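PDB 3E39: putative Nitroreductase from Desulfovibrio desulfuricans subsp. desulfuricans str. G20, which binds flavin mononucleotide and probably works as an FMN-dependent oxidoreductase of the nitroreductase family. Local coordinates for residues R19-E24 / G72-G77; L53-R56 / R61-I64; E24-E29 / A78-L83. All coordinates share one frame; numbering follows the deposited sequence.

Contact 1 of 3, residues R19-E24 / G72-G77. With FMN (flavin mononucleotide), chain E.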
loop_
_atom_site.group_PDB
_atom_site.type_symbol
_atom_site.label_atom_id
_atom_site.label_comp_id
_atom_site.label_asym_id
_atom_site.label_seq_id
_atom_site.Cartn_x
_atom_site.Cartn_y
_atom_site.Cartn_z
ATOM N N ARG A 19 -6.139 12.998 -12.822
ATOM C CA ARG A 19 -7.104 12.415 -13.748
ATOM C C ARG A 19 -7.145 13.022 -15.157
ATOM O O ARG A 19 -7.984 12.633 -15.977
ATOM C CB ARG A 19 -8.486 12.502 -13.095
ATOM C CG ARG A 19 -8.569 11.837 -11.702
ATOM C CD ARG A 19 -9.928 12.034 -11.032
ATOM N NE ARG A 19 -10.087 11.201 -9.824
ATOM C CZ ARG A 19 -9.739 11.575 -8.590
ATOM N NH1 ARG A 19 -9.148 12.741 -8.357
ATOM N NH2 ARG A 19 -9.915 10.743 -7.595
ATOM N N ARG A 20 -6.268 13.988 -15.400
ATOM C CA ARG A 20 -6.176 14.721 -16.683
ATOM C C ARG A 20 -4.712 14.797 -17.084
ATOM O O ARG A 20 -3.843 15.111 -16.263
ATOM C CB ARG A 20 -6.757 16.123 -16.556
ATOM C CG ARG A 20 -8.252 16.159 -16.327
ATOM C CD ARG A 20 -8.722 17.606 -16.233
ATOM N N TYR A 21 -4.442 14.526 -18.353
ATOM C CA TYR A 21 -3.071 14.354 -18.818
ATOM C C TYR A 21 -2.818 15.104 -20.117
ATOM O O TYR A 21 -3.760 15.408 -20.852
ATOM C CB TYR A 21 -2.784 12.846 -19.039
ATOM C CG TYR A 21 -3.415 11.974 -17.959
ATOM C CD1 TYR A 21 -2.820 11.841 -16.694
ATOM C CD2 TYR A 21 -4.650 11.385 -18.161
ATOM C CE1 TYR A 21 -3.421 11.084 -15.696
ATOM C CE2 TYR A 21 -5.276 10.618 -17.155
ATOM C CZ TYR A 21 -4.650 10.473 -15.917
ATOM O OH TYR A 21 -5.259 9.731 -14.926
ATOM N N THR A 22 -1.548 15.351 -20.397
ATOM C CA THR A 22 -1.145 16.023 -21.635
ATOM C C THR A 22 -1.049 14.963 -22.712
ATOM O O THR A 22 -1.272 13.792 -22.424
ATOM C CB THR A 22 0.194 16.737 -21.529
ATOM O OG1 THR A 22 1.273 15.788 -21.465
ATOM C CG2 THR A 22 0.231 17.687 -20.317
ATOM N N ASP A 23 -0.704 15.357 -23.942
ATOM C CA ASP A 23 -0.563 14.387 -25.023
ATOM C C ASP A 23 0.859 13.810 -25.057
ATOM O O ASP A 23 1.221 13.039 -25.943
ATOM C CB ASP A 23 -0.947 15.045 -26.369
ATOM C CG ASP A 23 -2.487 15.272 -26.526
ATOM O OD1 ASP A 23 -3.307 14.579 -25.863
ATOM O OD2 ASP A 23 -2.886 16.141 -27.354
ATOM N N GLU A 24 1.675 14.125 -24.058
ATOM C CA GLU A 24 3.053 13.652 -24.058
ATOM C C GLU A 24 3.129 12.133 -23.793
ATOM O O GLU A 24 2.432 11.617 -22.920
ATOM C CB GLU A 24 3.876 14.438 -23.023
ATOM C CG GLU A 24 5.359 14.155 -23.043
ATOM C CD GLU A 24 6.154 15.023 -22.073
ATOM O OE1 GLU A 24 5.612 16.053 -21.577
ATOM O OE2 GLU A 24 7.344 14.682 -21.837
ATOM N N GLY A 72 -14.859 6.562 -17.874
ATOM C CA GLY A 72 -14.361 6.479 -19.240
ATOM C C GLY A 72 -13.525 7.663 -19.680
ATOM O O GLY A 72 -12.627 7.490 -20.500
ATOM N N HIS A 73 -13.801 8.860 -19.144
ATOM C CA HIS A 73 -13.013 10.046 -19.490
ATOM C C HIS A 73 -11.559 9.874 -19.038
ATOM O O HIS A 73 -10.635 10.208 -19.778
ATOM C CB HIS A 73 -13.619 11.336 -18.922
ATOM C CG HIS A 73 -12.889 12.571 -19.350
ATOM N ND1 HIS A 73 -12.859 13.003 -20.662
ATOM C CD2 HIS A 73 -12.159 13.469 -18.646
ATOM C CE1 HIS A 73 -12.132 14.105 -20.748
ATOM N NE2 HIS A 73 -11.696 14.409 -19.538
ATOM N N ILE A 74 -11.362 9.339 -17.834
ATOM C CA ILE A 74 -10.028 9.082 -17.320
ATOM C C ILE A 74 -9.369 8.006 -18.184
ATOM O O ILE A 74 -8.239 8.166 -18.637
ATOM C CB ILE A 74 -10.076 8.609 -15.830
ATOM C CG1 ILE A 74 -10.635 9.731 -14.935
ATOM C CG2 ILE A 74 -8.657 8.162 -15.348
ATOM C CD1 ILE A 74 -10.862 9.333 -13.470
ATOM N N VAL A 75 -10.091 6.916 -18.418
ATOM C CA VAL A 75 -9.567 5.806 -19.223
ATOM C C VAL A 75 -9.156 6.265 -20.616
ATOM O O VAL A 75 -8.066 5.935 -21.074
ATOM C CB VAL A 75 -10.556 4.611 -19.312
ATOM C CG1 VAL A 75 -10.068 3.516 -20.309
ATOM C CG2 VAL A 75 -10.759 3.993 -17.927
ATOM N N ARG A 76 -10.003 7.020 -21.297
ATOM C CA ARG A 76 -9.650 7.432 -22.659
ATOM C C ARG A 76 -8.591 8.529 -22.727
ATOM O O ARG A 76 -7.939 8.699 -23.757
ATOM C CB ARG A 76 -10.886 7.862 -23.437
ATOM C CG ARG A 76 -11.907 6.778 -23.623
ATOM C CD ARG A 76 -12.993 7.289 -24.570
ATOM N NE ARG A 76 -14.171 6.433 -24.580
ATOM C CZ ARG A 76 -14.247 5.254 -25.197
ATOM N NH1 ARG A 76 -13.219 4.764 -25.882
ATOM N NH2 ARG A 76 -15.377 4.564 -25.122
ATOM N N GLY A 77 -8.417 9.262 -21.639
ATOM C CA GLY A 77 -7.432 10.349 -21.590
ATOM C C GLY A 77 -6.030 9.924 -21.184
ATOM O O GLY A 77 -5.047 10.598 -21.505
HETATM N N1 FMN E . -10.603 7.835 -8.168
HETATM C C2 FMN E . -11.444 7.906 -9.260
HETATM O O2 FMN E . -11.559 8.934 -9.906
HETATM N N3 FMN E . -12.147 6.794 -9.668
HETATM C C4 FMN E . -12.075 5.584 -9.016
HETATM O O4 FMN E . -12.562 4.574 -9.552
HETATM C C4A FMN E . -11.238 5.495 -7.898
HETATM N N5 FMN E . -11.142 4.294 -7.236
HETATM C C5A FMN E . -10.295 4.170 -6.131
HETATM C C6 FMN E . -10.234 2.946 -5.455
HETATM C C7 FMN E . -9.385 2.791 -4.355
HETATM C C7M FMN E . -9.459 1.533 -3.530
HETATM C C8 FMN E . -8.617 3.891 -3.923
HETATM C C8M FMN E . -7.671 3.743 -2.755
HETATM C C9 FMN E . -8.709 5.116 -4.587
HETATM C C9A FMN E . -9.553 5.272 -5.708
HETATM N N10 FMN E . -9.657 6.512 -6.397
HETATM C C10 FMN E . -10.499 6.620 -7.494
HETATM C "C1'" FMN E . -8.907 7.713 -5.961
HETATM C "C2'" FMN E . -9.506 8.349 -4.703
HETATM O "O2'" FMN E . -10.687 9.062 -5.026
HETATM C "C3'" FMN E . -8.480 9.286 -4.086
HETATM O "O3'" FMN E . -7.342 8.535 -3.730
HETATM C "C4'" FMN E . -8.997 9.988 -2.832
HETATM O "O4'" FMN E . -10.083 10.818 -3.178
HETATM C "C5'" FMN E . -7.933 10.842 -2.185
HETATM O "O5'" FMN E . -7.293 11.666 -3.142
HETATM P P FMN E . -5.716 11.708 -3.418
HETATM O O1P FMN E . -5.356 10.394 -4.093
HETATM O O2P FMN E . -5.429 12.921 -4.287
HETATM O O3P FMN E . -5.068 11.809 -2.064
HETATM O O HOH W 1 -8.356 12.092 -18.562
#
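Van der Waals packing joins the two segments where Ile74, on helix 72-77, meets the side chains of Arg19 and Tyr21 from the loop that leads to helix 28-39. Ile74 CD1 rests against the aliphatic stem of Arg19, 3.8 Å from Arg19 CD, while the other branch, Ile74 CG2, lies 3.8 Å from Tyr21 OH. Further along, the Tyr21 ring borders the C-terminal turn of the helix, with Tyr21 CD2 3.5 Å from Gly77 O. Val120 of strand 118-122 packs on Arg19, Tyr21 and Ile74 alike.

Polar bonds run from Arg19 to the cofactor. The chain is extended from CG to NE (chi2 176°, chi3 170°), which carries the guanidinium to the pyrimidine side of the flavin. There Arg19 NE donates to FMN O2 at 2.7 Å and Arg19 NH2 donates to FMN N1 at 3.0 Å, N1 lying in the guanidinium plane. Two nearly straight bonds from one flat group fix its rotation. This is part of the FMN site of the nitroreductase fold; a positive charge beside N1 and O2 would probably stabilise the reduced, anionic flavin. Ile74 also borders this corner, its CD1 3.7 Å from FMN O2.

A water links the backbones, donating to Arg19 O and His73 O, and Arg19 N donates to Gln156 OE1.

Contact 2 of 3, residues L53-R56 / R61-I64; sequences LVIR and RCDI
One face of the Arg61 guanidinium is covered by the methyl CD1 of Ile55, which sits 3.5 Å above the plane and displaced toward the rim; Leu53 CD1 approaches the same group obliquely, 4.3 Å from Arg61 NH1. Arg61 NH2 reaches acids outside the two segments, in salt bridges with Asp59 and with Glu171 of the second subunit. Contact 2 thus lies where a strand-turn-helix unit of the nitroreductase fold meets the dimer partner. Strand 50-56, outermost within this chain, is joined by a short connection to helix 61-66, which folds back against one side of the strand.

Ile55 does most of the work on the strand side. Its two methyls go separate ways: CD1 reaches the arginine, its nearest atom there being Arg61 NE at 3.5 Å, while CG2 packs on Cys62 SG at 3.7 Å. The Ile55 and Arg61 side chains cross at about a right angle. A bend at chi3 of Arg61 (-72°) turns the end of its chain back over the methyl, so that Arg61 CD and the guanidinium both border CD1. The arginine therefore shields an apolar side chain of the strand with its stem and flat face while its charge is met by carboxylates.

Arg56 starts away from helix 61-66, and its guanidinium belongs to another neighbourhood, bonded to Asp28 and to Val26 O. Its backbone stays in the contact, however. The sulfur of Cys62, which was deposited in two conformers, lies in the one described here beside Arg56 O, at 3.0 Å, a close approach that the second conformer leaves doubtful.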
loop_
_atom_site.group_PDB
_atom_site.type_symbol
_atom_site.label_atom_id
_atom_site.label_comp_id
_atom_site.label_asym_id
_atom_site.label_seq_id
_atom_site.Cartn_x
_atom_site.Cartn_y
_atom_site.Cartn_z
ATOM N N LEU A 53 -0.915 -6.141 -16.210
ATOM C CA LEU A 53 -1.165 -6.076 -17.641
ATOM C C LEU A 53 -1.144 -4.618 -18.060
ATOM O O LEU A 53 -1.935 -3.812 -17.572
ATOM C CB LEU A 53 -2.498 -6.718 -17.982
ATOM C CG LEU A 53 -2.871 -6.715 -19.472
ATOM C CD1 LEU A 53 -1.796 -7.309 -20.393
ATOM C CD2 LEU A 53 -4.207 -7.408 -19.608
ATOM N N VAL A 54 -0.245 -4.290 -18.978
ATOM C CA VAL A 54 -0.118 -2.922 -19.483
ATOM C C VAL A 54 -0.991 -2.715 -20.698
ATOM O O VAL A 54 -0.944 -3.529 -21.642
ATOM C CB VAL A 54 1.374 -2.611 -19.843
ATOM C CG1 VAL A 54 1.532 -1.201 -20.450
ATOM C CG2 VAL A 54 2.295 -2.799 -18.604
ATOM N N ILE A 55 -1.763 -1.608 -20.685
ATOM C CA ILE A 55 -2.638 -1.256 -21.807
ATOM C C ILE A 55 -2.379 0.193 -22.170
ATOM O O ILE A 55 -2.764 1.100 -21.419
ATOM C CB ILE A 55 -4.146 -1.414 -21.473
ATOM C CG1 ILE A 55 -4.474 -2.855 -21.040
ATOM C CG2 ILE A 55 -5.013 -1.028 -22.679
ATOM C CD1 ILE A 55 -4.328 -3.891 -22.101
ATOM N N ARG A 56 -1.707 0.422 -23.294
ATOM C CA ARG A 56 -1.465 1.795 -23.765
ATOM C C ARG A 56 -2.663 2.404 -24.480
ATOM O O ARG A 56 -3.555 1.703 -24.907
ATOM C CB ARG A 56 -0.234 1.864 -24.662
ATOM C CG ARG A 56 1.039 1.618 -23.889
ATOM C CD ARG A 56 2.237 1.749 -24.744
ATOM N NE ARG A 56 3.500 1.814 -23.999
ATOM C CZ ARG A 56 4.019 2.914 -23.439
ATOM N NH1 ARG A 56 3.370 4.080 -23.482
ATOM N NH2 ARG A 56 5.204 2.849 -22.839
ATOM N N ARG A 61 -7.848 -2.432 -26.626
ATOM C CA ARG A 61 -8.404 -2.865 -25.353
ATOM C C ARG A 61 -8.795 -1.696 -24.439
ATOM O O ARG A 61 -9.523 -1.902 -23.473
ATOM C CB ARG A 61 -7.472 -3.822 -24.631
ATOM C CG ARG A 61 -7.440 -5.190 -25.274
ATOM C CD ARG A 61 -6.374 -6.056 -24.657
ATOM N NE ARG A 61 -5.027 -5.632 -25.036
ATOM C CZ ARG A 61 -3.930 -6.308 -24.725
ATOM N NH1 ARG A 61 -3.997 -7.441 -24.062
ATOM N NH2 ARG A 61 -2.751 -5.871 -25.119
ATOM N N CYS A 62 -8.336 -0.481 -24.748
ATOM C CA CYS A 62 -8.733 0.717 -23.980
ATOM C C CYS A 62 -10.206 0.974 -24.163
ATOM O O CYS A 62 -10.878 1.477 -23.264
ATOM C CB CYS A 62 -8.031 1.992 -24.442
ATOM S SG CYS A 62 -6.366 2.179 -23.921
ATOM N N ASP A 63 -10.709 0.655 -25.349
ATOM C CA ASP A 63 -12.119 0.847 -25.649
ATOM C C ASP A 63 -12.930 -0.129 -24.815
ATOM O O ASP A 63 -14.031 0.194 -24.352
ATOM C CB ASP A 63 -12.412 0.588 -27.123
ATOM C CG ASP A 63 -11.953 1.710 -28.036
ATOM O OD1 ASP A 63 -11.453 2.760 -27.570
ATOM O OD2 ASP A 63 -12.129 1.514 -29.253
ATOM N N ILE A 64 -12.408 -1.343 -24.680
ATOM C CA ILE A 64 -13.042 -2.357 -23.855
ATOM C C ILE A 64 -13.080 -1.880 -22.410
ATOM O O ILE A 64 -14.118 -1.947 -21.773
ATOM C CB ILE A 64 -12.372 -3.734 -23.948
ATOM C CG1 ILE A 64 -12.431 -4.252 -25.409
ATOM C CG2 ILE A 64 -13.051 -4.712 -22.965
ATOM C CD1 ILE A 64 -11.709 -5.569 -25.625
#

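Contact 3 of 3, residues E24-E29 / A78-L83; sequences EAVSDE and AKVIIL
Val26 and Lys79 form the close part of this contact, Val26 CG2 lying 3.8 Å from Lys79 CB. CG1, anti to the backbone N (chi1 177°), points toward Val80, where Val26 CG1 and Val80 CG1 meet more loosely at 4.2 Å. Both valines are buried, and Val31 of helix 28-39 packs on each, so the pair belongs to the apolar layer between helix and sheet.

Toward Glu24 the packing gives way to a polar margin. Lys79 CG passes the backbone oxygen Glu24 O at 3.6 Å, but the Glu24 side chain starts away from the strand and is exposed. The Lys79 chain bends at chi2 (-47°) and leads its amino group off toward Gly77 O and Asp23 OD1, both weak partners.

Beyond Val26 the loop turns away from the strand: Ser27 is the N-cap of helix 28-39, its OG accepting from Ala30 N. On the strand side, Lys79 and Val80 both face Ala151 of the antiparallel neighbour 143-152, a classic beta bulge at the start of strand 80-87 in the central sheet of the nitroreductase fold.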
loop_
_atom_site.group_PDB
_atom_site.type_symbol
_atom_site.label_atom_id
_atom_site.label_comp_id
_atom_site.label_asym_id
_atom_site.label_seq_id
_atom_site.Cartn_x
_atom_site.Cartn_y
_atom_site.Cartn_z
ATOM N N GLU A 24 1.675 14.125 -24.058
ATOM C CA GLU A 24 3.053 13.652 -24.058
ATOM C C GLU A 24 3.129 12.133 -23.793
ATOM O O GLU A 24 2.432 11.617 -22.920
ATOM C CB GLU A 24 3.876 14.438 -23.023
ATOM C CG GLU A 24 5.359 14.155 -23.043
ATOM C CD GLU A 24 6.154 15.023 -22.073
ATOM O OE1 GLU A 24 5.612 16.053 -21.577
ATOM O OE2 GLU A 24 7.344 14.682 -21.837
ATOM N N ALA A 25 3.993 11.457 -24.554
ATOM C CA ALA A 25 4.172 10.000 -24.447
ATOM C C ALA A 25 4.763 9.638 -23.089
ATOM O O ALA A 25 5.490 10.445 -22.504
ATOM C CB ALA A 25 5.114 9.502 -25.540
ATOM N N VAL A 26 4.411 8.450 -22.593
ATOM C CA VAL A 26 5.004 7.898 -21.379
ATOM C C VAL A 26 5.918 6.807 -21.877
ATOM O O VAL A 26 5.454 5.811 -22.476
ATOM C CB VAL A 26 3.958 7.312 -20.429
ATOM C CG1 VAL A 26 4.633 6.677 -19.221
ATOM C CG2 VAL A 26 2.979 8.386 -19.967
ATOM N N SER A 27 7.213 6.955 -21.634
ATOM C CA SER A 27 8.184 5.995 -22.128
ATOM C C SER A 27 8.077 4.604 -21.551
ATOM O O SER A 27 7.554 4.394 -20.445
ATOM C CB SER A 27 9.606 6.493 -21.867
ATOM O OG SER A 27 9.912 6.518 -20.487
ATOM N N ASP A 28 8.589 3.656 -22.332
ATOM C CA ASP A 28 8.681 2.277 -21.909
ATOM C C ASP A 28 9.486 2.208 -20.624
ATOM O O ASP A 28 9.154 1.387 -19.759
ATOM C CB ASP A 28 9.367 1.379 -22.954
ATOM C CG ASP A 28 8.433 0.924 -24.047
ATOM O OD1 ASP A 28 7.214 1.176 -23.964
ATOM O OD2 ASP A 28 8.936 0.248 -24.972
ATOM N N GLU A 29 10.540 3.030 -20.515
ATOM C CA GLU A 29 11.386 3.021 -19.318
ATOM C C GLU A 29 10.611 3.478 -18.090
ATOM O O GLU A 29 10.732 2.844 -17.016
ATOM C CB GLU A 29 12.660 3.843 -19.516
ATOM C CG GLU A 29 13.640 3.814 -18.320
ATOM C CD GLU A 29 14.115 2.405 -17.914
ATOM O OE1 GLU A 29 13.879 1.406 -18.634
ATOM O OE2 GLU A 29 14.755 2.293 -16.852
ATOM N N ALA A 78 -5.934 8.795 -20.481
ATOM C CA ALA A 78 -4.656 8.280 -19.997
ATOM C C ALA A 78 -3.766 7.845 -21.149
ATOM O O ALA A 78 -4.261 7.516 -22.226
ATOM C CB ALA A 78 -4.896 7.104 -19.061
ATOM N N LYS A 79 -2.459 7.891 -20.944
ATOM C CA LYS A 79 -1.515 7.408 -21.960
ATOM C C LYS A 79 -1.148 5.966 -21.720
ATOM O O LYS A 79 -0.831 5.229 -22.672
ATOM C CB LYS A 79 -0.251 8.279 -22.031
ATOM C CG LYS A 79 -0.556 9.749 -22.310
ATOM C CD LYS A 79 -1.546 9.955 -23.464
ATOM C CE LYS A 79 -2.192 11.310 -23.384
ATOM N NZ LYS A 79 -3.330 11.475 -24.330
ATOM N N VAL A 80 -1.179 5.556 -20.451
ATOM C CA VAL A 80 -0.962 4.153 -20.121
ATOM C C VAL A 80 -1.859 3.782 -18.934
ATOM O O VAL A 80 -2.111 4.598 -18.049
ATOM C CB VAL A 80 0.532 3.846 -19.811
ATOM C CG1 VAL A 80 1.015 4.617 -18.590
ATOM C CG2 VAL A 80 0.772 2.307 -19.653
ATOM N N ILE A 81 -2.367 2.556 -18.965
ATOM C CA ILE A 81 -3.155 1.977 -17.892
ATOM C C ILE A 81 -2.452 0.666 -17.477
ATOM O O ILE A 81 -2.064 -0.144 -18.342
ATOM C CB ILE A 81 -4.602 1.708 -18.336
ATOM C CG1 ILE A 81 -5.306 3.057 -18.602
ATOM C CG2 ILE A 81 -5.384 0.959 -17.249
ATOM C CD1 ILE A 81 -6.632 2.964 -19.290
ATOM N N ILE A 82 -2.230 0.485 -16.177
ATOM C CA ILE A 82 -1.661 -0.748 -15.661
ATOM C C ILE A 82 -2.780 -1.464 -14.877
ATOM O O ILE A 82 -3.306 -0.947 -13.881
ATOM C CB ILE A 82 -0.396 -0.524 -14.765
ATOM C CG1 ILE A 82 0.756 0.097 -15.570
ATOM C CG2 ILE A 82 0.096 -1.883 -14.132
ATOM C CD1 ILE A 82 1.933 0.561 -14.699
ATOM N N LEU A 83 -3.189 -2.620 -15.374
ATOM C CA LEU A 83 -4.148 -3.444 -14.669
ATOM C C LEU A 83 -3.415 -4.324 -13.656
ATOM O O LEU A 83 -2.388 -4.943 -13.981
ATOM C CB LEU A 83 -4.989 -4.274 -15.633
ATOM C CG LEU A 83 -5.700 -3.509 -16.742
ATOM C CD1 LEU A 83 -6.516 -4.479 -17.628
ATOM C CD2 LEU A 83 -6.582 -2.434 -16.174
#

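How the contacts relate
Contact 2 is the most buried of the three; contacts 1 and 3 are partly buried, and contact 3 runs out to an exposed margin at Glu24, where the two loop segments join. Of the three, contact 1 alone touches the cofactor, whereas contact 2 covers apolar side chains with an arginine tied to the second subunit, and contact 3 is mainly valine and lysine-stem packing. Contacts 2 and 3 use neighbouring strands, bonded through Ile55 N and Ile81 O. Helix 72-77 runs into strand 80-87, so both segments of contact 1 continue directly into those of contact 3, with Tyr21 packed on Ala78. Arg76 and Asp63 form a salt bridge between contacts 1 and 2.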